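Local structure of alkaline phosphatase D (Bacillus subtilis, 2YEQ) at residues Q125-A139 / Q188-F202. The protein hydrolyses phosphate esters, acting as a phosphodiesterase and alkaline phosphatase with iron and calcium in its active site. Residues are numbered along the deposited sequence; the frame is centred on the assembly and turned at random.
Sequences QQYEHGYYTAYKHMA and QYRSDANLKAAHAAF. With PE5 (3,6,9,12,15,18,21,24-octaoxahexacosan-1-ol), chain D; EDO (1,2-ethanediol), chain B.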
loop_
_atom_site.group_PDB
_atom_site.type_symbol
_atom_site.label_atom_id
_atom_site.label_comp_id
_atom_site.label_asym_id
_atom_site.label_seq_id
_atom_site.Cartn_x
_atom_site.Cartn_y
_atom_site.Cartn_z
ATOM N N GLN A 125 5.933 1.280 5.978
ATOM C CA GLN A 125 5.888 1.825 7.328
ATOM C C GLN A 125 6.737 1.045 8.337
ATOM O O GLN A 125 6.256 0.704 9.415
ATOM C CB GLN A 125 4.434 1.922 7.793
ATOM C CG GLN A 125 3.616 0.643 7.746
ATOM C CD GLN A 125 2.156 0.901 7.672
ATOM O OE1 GLN A 125 1.711 1.875 7.033
ATOM N NE2 GLN A 125 1.367 0.022 8.288
ATOM N N GLN A 126 8.002 0.832 8.000
ATOM C CA GLN A 126 8.929 0.094 8.861
ATOM C C GLN A 126 8.826 0.707 10.276
ATOM O O GLN A 126 9.189 1.848 10.496
ATOM C CB GLN A 126 10.366 0.173 8.339
ATOM C CG GLN A 126 11.172 -1.130 8.378
ATOM C CD GLN A 126 11.608 -1.560 9.794
ATOM O OE1 GLN A 126 10.883 -1.358 10.735
ATOM N NE2 GLN A 126 12.810 -2.159 9.924
ATOM N N TYR A 127 8.313 -0.073 11.216
ATOM C CA TYR A 127 8.032 0.392 12.581
ATOM C C TYR A 127 9.259 0.913 13.276
ATOM O O TYR A 127 9.199 1.897 14.055
ATOM C CB TYR A 127 7.404 -0.760 13.369
ATOM C CG TYR A 127 6.988 -0.508 14.806
ATOM C CD1 TYR A 127 5.708 -0.013 15.108
ATOM C CD2 TYR A 127 7.835 -0.816 15.857
ATOM C CE1 TYR A 127 5.314 0.175 16.420
ATOM C CE2 TYR A 127 7.444 -0.616 17.172
ATOM C CZ TYR A 127 6.196 -0.124 17.446
ATOM O OH TYR A 127 5.815 0.083 18.758
ATOM N N GLU A 128 10.390 0.292 12.975
ATOM C CA GLU A 128 11.627 0.638 13.657
ATOM C C GLU A 128 12.240 1.947 13.156
ATOM O O GLU A 128 13.057 2.561 13.865
ATOM C CB GLU A 128 12.670 -0.462 13.443
ATOM C CG GLU A 128 12.222 -1.864 13.866
ATOM C CD GLU A 128 13.358 -2.878 13.673
ATOM O OE1 GLU A 128 13.948 -2.951 12.535
ATOM O OE2 GLU A 128 13.696 -3.547 14.675
ATOM N N HIS A 129 11.885 2.355 11.938
ATOM C CA HIS A 129 12.563 3.483 11.290
ATOM C C HIS A 129 12.038 4.865 11.697
ATOM O O HIS A 129 12.724 5.868 11.491
ATOM C CB HIS A 129 12.524 3.329 9.770
ATOM C CG HIS A 129 13.397 2.213 9.283
ATOM N ND1 HIS A 129 13.729 2.039 7.957
ATOM C CD2 HIS A 129 14.041 1.232 9.966
ATOM C CE1 HIS A 129 14.517 0.982 7.842
ATOM N NE2 HIS A 129 14.721 0.477 9.046
ATOM N N GLY A 130 10.852 4.907 12.279
ATOM C CA GLY A 130 10.328 6.170 12.766
ATOM C C GLY A 130 8.948 6.039 13.339
ATOM O O GLY A 130 8.365 4.954 13.343
ATOM N N TYR A 131 8.463 7.174 13.838
ATOM C CA TYR A 131 7.116 7.331 14.362
ATOM C C TYR A 131 6.151 7.567 13.219
ATOM O O TYR A 131 6.534 8.058 12.145
ATOM C CB TYR A 131 7.113 8.455 15.461
ATOM C CG TYR A 131 7.948 7.981 16.629
ATOM C CD1 TYR A 131 7.426 7.083 17.570
ATOM C CD2 TYR A 131 9.301 8.294 16.709
ATOM C CE1 TYR A 131 8.213 6.580 18.605
ATOM C CE2 TYR A 131 10.092 7.788 17.715
ATOM C CZ TYR A 131 9.543 6.925 18.661
ATOM O OH TYR A 131 10.357 6.414 19.628
ATOM N N TYR A 132 4.907 7.178 13.448
ATOM C CA TYR A 132 3.817 7.277 12.495
ATOM C C TYR A 132 3.086 8.647 12.506
ATOM O O TYR A 132 1.878 8.751 12.288
ATOM C CB TYR A 132 2.830 6.131 12.720
ATOM C CG TYR A 132 3.368 4.712 12.395
ATOM C CD1 TYR A 132 4.560 4.509 11.691
ATOM C CD2 TYR A 132 2.630 3.590 12.765
ATOM C CE1 TYR A 132 5.022 3.205 11.404
ATOM C CE2 TYR A 132 3.063 2.310 12.477
ATOM C CZ TYR A 132 4.258 2.111 11.804
ATOM O OH TYR A 132 4.646 0.811 11.532
ATOM N N THR A 133 3.864 9.698 12.649
ATOM C CA THR A 133 3.359 11.070 12.518
ATOM C C THR A 133 2.576 11.270 11.215
ATOM O O THR A 133 1.561 11.977 11.192
ATOM C CB THR A 133 4.519 12.031 12.559
ATOM O OG1 THR A 133 5.418 11.615 13.591
ATOM C CG2 THR A 133 4.041 13.500 12.799
ATOM N N ALA A 134 3.006 10.620 10.124
ATOM C CA ALA A 134 2.268 10.733 8.867
ATOM C C ALA A 134 0.800 10.398 9.030
ATOM O O ALA A 134 -0.060 11.061 8.430
ATOM C CB ALA A 134 2.901 9.859 7.722
ATOM N N TYR A 135 0.492 9.359 9.813
ATOM C CA TYR A 135 -0.892 8.951 9.999
ATOM C C TYR A 135 -1.682 9.880 10.938
ATOM O O TYR A 135 -2.899 9.999 10.811
ATOM C CB TYR A 135 -0.982 7.513 10.495
ATOM C CG TYR A 135 -0.740 6.461 9.433
ATOM C CD1 TYR A 135 -1.513 6.432 8.287
ATOM C CD2 TYR A 135 0.258 5.501 9.576
ATOM C CE1 TYR A 135 -1.318 5.485 7.305
ATOM C CE2 TYR A 135 0.465 4.518 8.591
ATOM C CZ TYR A 135 -0.323 4.513 7.458
ATOM O OH TYR A 135 -0.178 3.581 6.456
ATOM N N LYS A 136 -1.002 10.512 11.873
ATOM C CA LYS A 136 -1.626 11.564 12.696
ATOM C C LYS A 136 -2.142 12.649 11.771
ATOM O O LYS A 136 -3.303 13.033 11.851
ATOM C CB LYS A 136 -0.626 12.156 13.677
ATOM C CG LYS A 136 -1.281 13.072 14.715
ATOM C CD LYS A 136 -0.245 13.660 15.640
ATOM C CE LYS A 136 -0.887 14.485 16.757
ATOM N NZ LYS A 136 -1.324 13.642 17.905
ATOM N N HIS A 137 -1.286 13.112 10.859
ATOM C CA HIS A 137 -1.701 14.091 9.848
ATOM C C HIS A 137 -2.760 13.568 8.883
ATOM O O HIS A 137 -3.711 14.297 8.549
ATOM C CB HIS A 137 -0.488 14.620 9.068
ATOM C CG HIS A 137 0.488 15.373 9.917
ATOM N ND1 HIS A 137 0.153 16.537 10.587
ATOM C CD2 HIS A 137 1.785 15.127 10.215
ATOM C CE1 HIS A 137 1.213 16.985 11.237
ATOM N NE2 HIS A 137 2.218 16.145 11.034
ATOM N N MET A 138 -2.640 12.314 8.433
ATOM C CA MET A 138 -3.592 11.802 7.490
ATOM C C MET A 138 -4.988 11.760 8.081
ATOM O O MET A 138 -5.963 12.012 7.377
ATOM C CB MET A 138 -3.215 10.395 7.014
ATOM C CG MET A 138 -4.024 9.912 5.844
ATOM S SD MET A 138 -3.753 8.167 5.444
ATOM C CE MET A 138 -2.072 8.312 4.888
ATOM N N ALA A 139 -5.075 11.418 9.367
ATOM C CA ALA A 139 -6.365 11.277 10.058
ATOM C C ALA A 139 -7.138 12.610 10.098
ATOM O O ALA A 139 -8.321 12.611 10.346
ATOM C CB ALA A 139 -6.161 10.741 11.474
ATOM N N GLN A 188 1.843 -5.566 16.680
ATOM C CA GLN A 188 2.811 -4.542 17.059
ATOM C C GLN A 188 2.575 -3.256 16.272
ATOM O O GLN A 188 2.565 -2.175 16.844
ATOM C CB GLN A 188 4.254 -4.984 16.836
ATOM C CG GLN A 188 5.257 -3.874 17.085
ATOM C CD GLN A 188 6.700 -4.320 16.972
ATOM O OE1 GLN A 188 7.061 -5.045 16.036
ATOM N NE2 GLN A 188 7.547 -3.874 17.919
ATOM N N TYR A 189 2.452 -3.394 14.955
ATOM C CA TYR A 189 2.258 -2.254 14.045
ATOM C C TYR A 189 0.916 -1.573 14.274
ATOM O O TYR A 189 0.854 -0.361 14.385
ATOM C CB TYR A 189 2.374 -2.709 12.560
ATOM C CG TYR A 189 3.809 -2.804 12.061
ATOM C CD1 TYR A 189 4.739 -3.612 12.700
ATOM C CD2 TYR A 189 4.218 -2.126 10.922
ATOM C CE1 TYR A 189 6.038 -3.707 12.246
ATOM C CE2 TYR A 189 5.519 -2.200 10.461
ATOM C CZ TYR A 189 6.424 -3.023 11.108
ATOM O OH TYR A 189 7.726 -3.090 10.668
ATOM N N ARG A 190 -0.145 -2.374 14.363
ATOM C CA ARG A 190 -1.505 -1.891 14.459
ATOM C C ARG A 190 -1.832 -1.280 15.851
ATOM O O ARG A 190 -2.845 -0.600 15.992
ATOM C CB ARG A 190 -2.465 -3.028 14.111
ATOM C CG ARG A 190 -3.923 -2.670 13.929
ATOM C CD ARG A 190 -4.078 -1.610 12.847
ATOM N NE ARG A 190 -5.245 -1.717 11.995
ATOM C CZ ARG A 190 -5.594 -2.751 11.220
ATOM N NH1 ARG A 190 -4.910 -3.888 11.192
ATOM N NH2 ARG A 190 -6.703 -2.671 10.497
ATOM N N SER A 191 -0.971 -1.515 16.842
ATOM C CA SER A 191 -1.118 -0.962 18.186
ATOM C C SER A 191 -0.823 0.551 18.218
ATOM O O SER A 191 -1.119 1.217 19.198
ATOM C CB SER A 191 -0.106 -1.635 19.142
ATOM O OG SER A 191 -0.554 -2.920 19.468
ATOM N N ASP A 192 -0.133 1.045 17.201
ATOM C CA ASP A 192 0.256 2.444 17.152
ATOM C C ASP A 192 -0.993 3.315 17.034
ATOM O O ASP A 192 -1.789 3.122 16.130
ATOM C CB ASP A 192 1.179 2.690 15.971
ATOM C CG ASP A 192 1.656 4.109 15.921
ATOM O OD1 ASP A 192 0.819 4.957 15.542
ATOM O OD2 ASP A 192 2.827 4.368 16.277
ATOM N N ALA A 193 -1.122 4.286 17.938
ATOM C CA ALA A 193 -2.327 5.128 18.064
ATOM C C ALA A 193 -2.615 5.917 16.799
ATOM O O ALA A 193 -3.775 6.121 16.445
ATOM C CB ALA A 193 -2.212 6.093 19.288
ATOM N N ASN A 194 -1.570 6.363 16.118
ATOM C CA ASN A 194 -1.732 7.175 14.923
ATOM C C ASN A 194 -2.319 6.356 13.781
ATOM O O ASN A 194 -3.275 6.771 13.109
ATOM C CB ASN A 194 -0.383 7.756 14.493
ATOM C CG ASN A 194 0.237 8.631 15.542
ATOM O OD1 ASN A 194 1.343 8.370 16.014
ATOM N ND2 ASN A 194 -0.463 9.665 15.917
ATOM N N LEU A 195 -1.772 5.155 13.579
ATOM C CA LEU A 195 -2.291 4.237 12.552
ATOM C C LEU A 195 -3.723 3.852 12.845
ATOM O O LEU A 195 -4.581 3.853 11.963
ATOM C CB LEU A 195 -1.393 2.972 12.458
ATOM C CG LEU A 195 -1.795 1.852 11.504
ATOM C CD1 LEU A 195 -2.151 2.378 10.113
ATOM C CD2 LEU A 195 -0.638 0.805 11.415
ATOM N N LYS A 196 -4.024 3.555 14.097
ATOM C CA LYS A 196 -5.407 3.250 14.483
ATOM C C LYS A 196 -6.370 4.406 14.189
ATOM O O LYS A 196 -7.501 4.180 13.801
ATOM C CB LYS A 196 -5.504 2.885 15.984
ATOM C CG LYS A 196 -4.788 1.619 16.365
ATOM C CD LYS A 196 -5.185 1.126 17.775
ATOM C CE LYS A 196 -4.579 1.910 18.888
ATOM N NZ LYS A 196 -5.057 1.331 20.178
ATOM N N ALA A 197 -5.928 5.642 14.412
ATOM C CA ALA A 197 -6.780 6.835 14.149
ATOM C C ALA A 197 -7.059 6.957 12.649
ATOM O O ALA A 197 -8.180 7.216 12.235
ATOM C CB ALA A 197 -6.093 8.113 14.664
ATOM N N ALA A 198 -6.024 6.743 11.844
ATOM C CA ALA A 198 -6.179 6.764 10.377
ATOM C C ALA A 198 -7.113 5.676 9.884
ATOM O O ALA A 198 -7.921 5.911 8.948
ATOM C CB ALA A 198 -4.795 6.726 9.683
ATOM N N HIS A 199 -7.086 4.502 10.539
ATOM C CA HIS A 199 -8.040 3.457 10.203
ATOM C C HIS A 199 -9.469 3.811 10.610
ATOM O O HIS A 199 -10.397 3.508 9.876
ATOM C CB HIS A 199 -7.658 2.095 10.813
ATOM C CG HIS A 199 -6.671 1.316 9.997
ATOM N ND1 HIS A 199 -6.985 0.801 8.759
ATOM C CD2 HIS A 199 -5.393 0.936 10.258
ATOM C CE1 HIS A 199 -5.936 0.136 8.290
ATOM N NE2 HIS A 199 -4.960 0.199 9.184
ATOM N N ALA A 200 -9.644 4.402 11.799
ATOM C CA ALA A 200 -10.977 4.752 12.299
ATOM C C ALA A 200 -11.605 5.911 11.487
ATOM O O ALA A 200 -12.819 6.019 11.380
ATOM C CB ALA A 200 -10.914 5.113 13.831
ATOM N N ALA A 201 -10.768 6.713 10.844
ATOM C CA ALA A 201 -11.224 7.900 10.101
ATOM C C ALA A 201 -11.803 7.647 8.702
ATOM O O ALA A 201 -12.670 8.402 8.227
ATOM C CB ALA A 201 -10.070 8.915 10.028
ATOM N N PHE A 202 -11.330 6.607 8.016
ATOM C CA PHE A 202 -11.675 6.382 6.596
ATOM C C PHE A 202 -11.763 4.889 6.246
ATOM O O PHE A 202 -11.092 4.088 6.862
ATOM C CB PHE A 202 -10.575 6.919 5.676
ATOM C CG PHE A 202 -9.968 8.206 6.095
ATOM C CD1 PHE A 202 -10.663 9.403 5.922
ATOM C CD2 PHE A 202 -8.686 8.255 6.574
ATOM C CE1 PHE A 202 -10.096 10.598 6.271
ATOM C CE2 PHE A 202 -8.107 9.465 6.929
ATOM C CZ PHE A 202 -8.836 10.639 6.785
HETATM C C50 PE5 D . -16.395 10.363 15.973
HETATM O O1 PE5 D . -15.788 9.432 15.066
HETATM C C1 PE5 D . -14.421 9.749 14.882
HETATM C C2 PE5 D . -13.735 8.894 13.834
HETATM O O2 PE5 D . -12.362 8.724 14.202
HETATM C C3 PE5 D . -11.443 9.713 13.735
HETATM C C4 PE5 D . -10.028 9.273 14.051
HETATM C C1 EDO B . -15.002 9.125 6.192
HETATM O O1 EDO B . -14.945 7.813 6.736
HETATM C C2 EDO B . -14.824 9.066 4.688
HETATM O O2 EDO B . -15.231 10.338 4.173
HETATM O O HOH W 1 3.624 -1.595 19.356
HETATM O O HOH W 2 4.077 6.707 16.102
#
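Q188 lays its CG over the centre of the Y127 ring, a CH-pi contact of 3.9 Å from CG to the ring centroid. Y127 in turn sets its own CB over one face of the Y189 ring, near the rim, while L195 CD1 rests on a face of Y135, 3.7 Å from CE2. At the edges, in the ring planes, lie Y189 O beside Y132, Q125 OE1 beside Y135 and M138 O beside F202. Tyrosine suits these places because its ring packs while its hydroxyl bonds: Y189 OH accepts from Y127 N at 3.1 Å, nearly straight (175°), and also bonds H171, whereas Y132 OH donates 2.7 Å to Q125 O, in the carbonyl plane. A phenylalanine in place of Y189 would probably keep the ring packing but leave Y127 N and H171 without this shared partner. Both segments belong to the calcineurin-like phosphatase domain, in which the axes of helices 133-138 and 193-201 run at 30° to each other, and Y135, M138 and F202 reach strand 145-148. Small A198 suits their close approach, 7.6 Å between the short axes, its CB against Y135 CD1. D192 N-caps helix 193-201; its CG stands anti to the backbone N (chi1 -177°), bringing the carboxylate against Y132 CD2, where OD1 accepts from L195 N and OD2 meets R169 in a salt bridge. A water accepts from Y132 N and donates to D192 OD2 and N194 OD1.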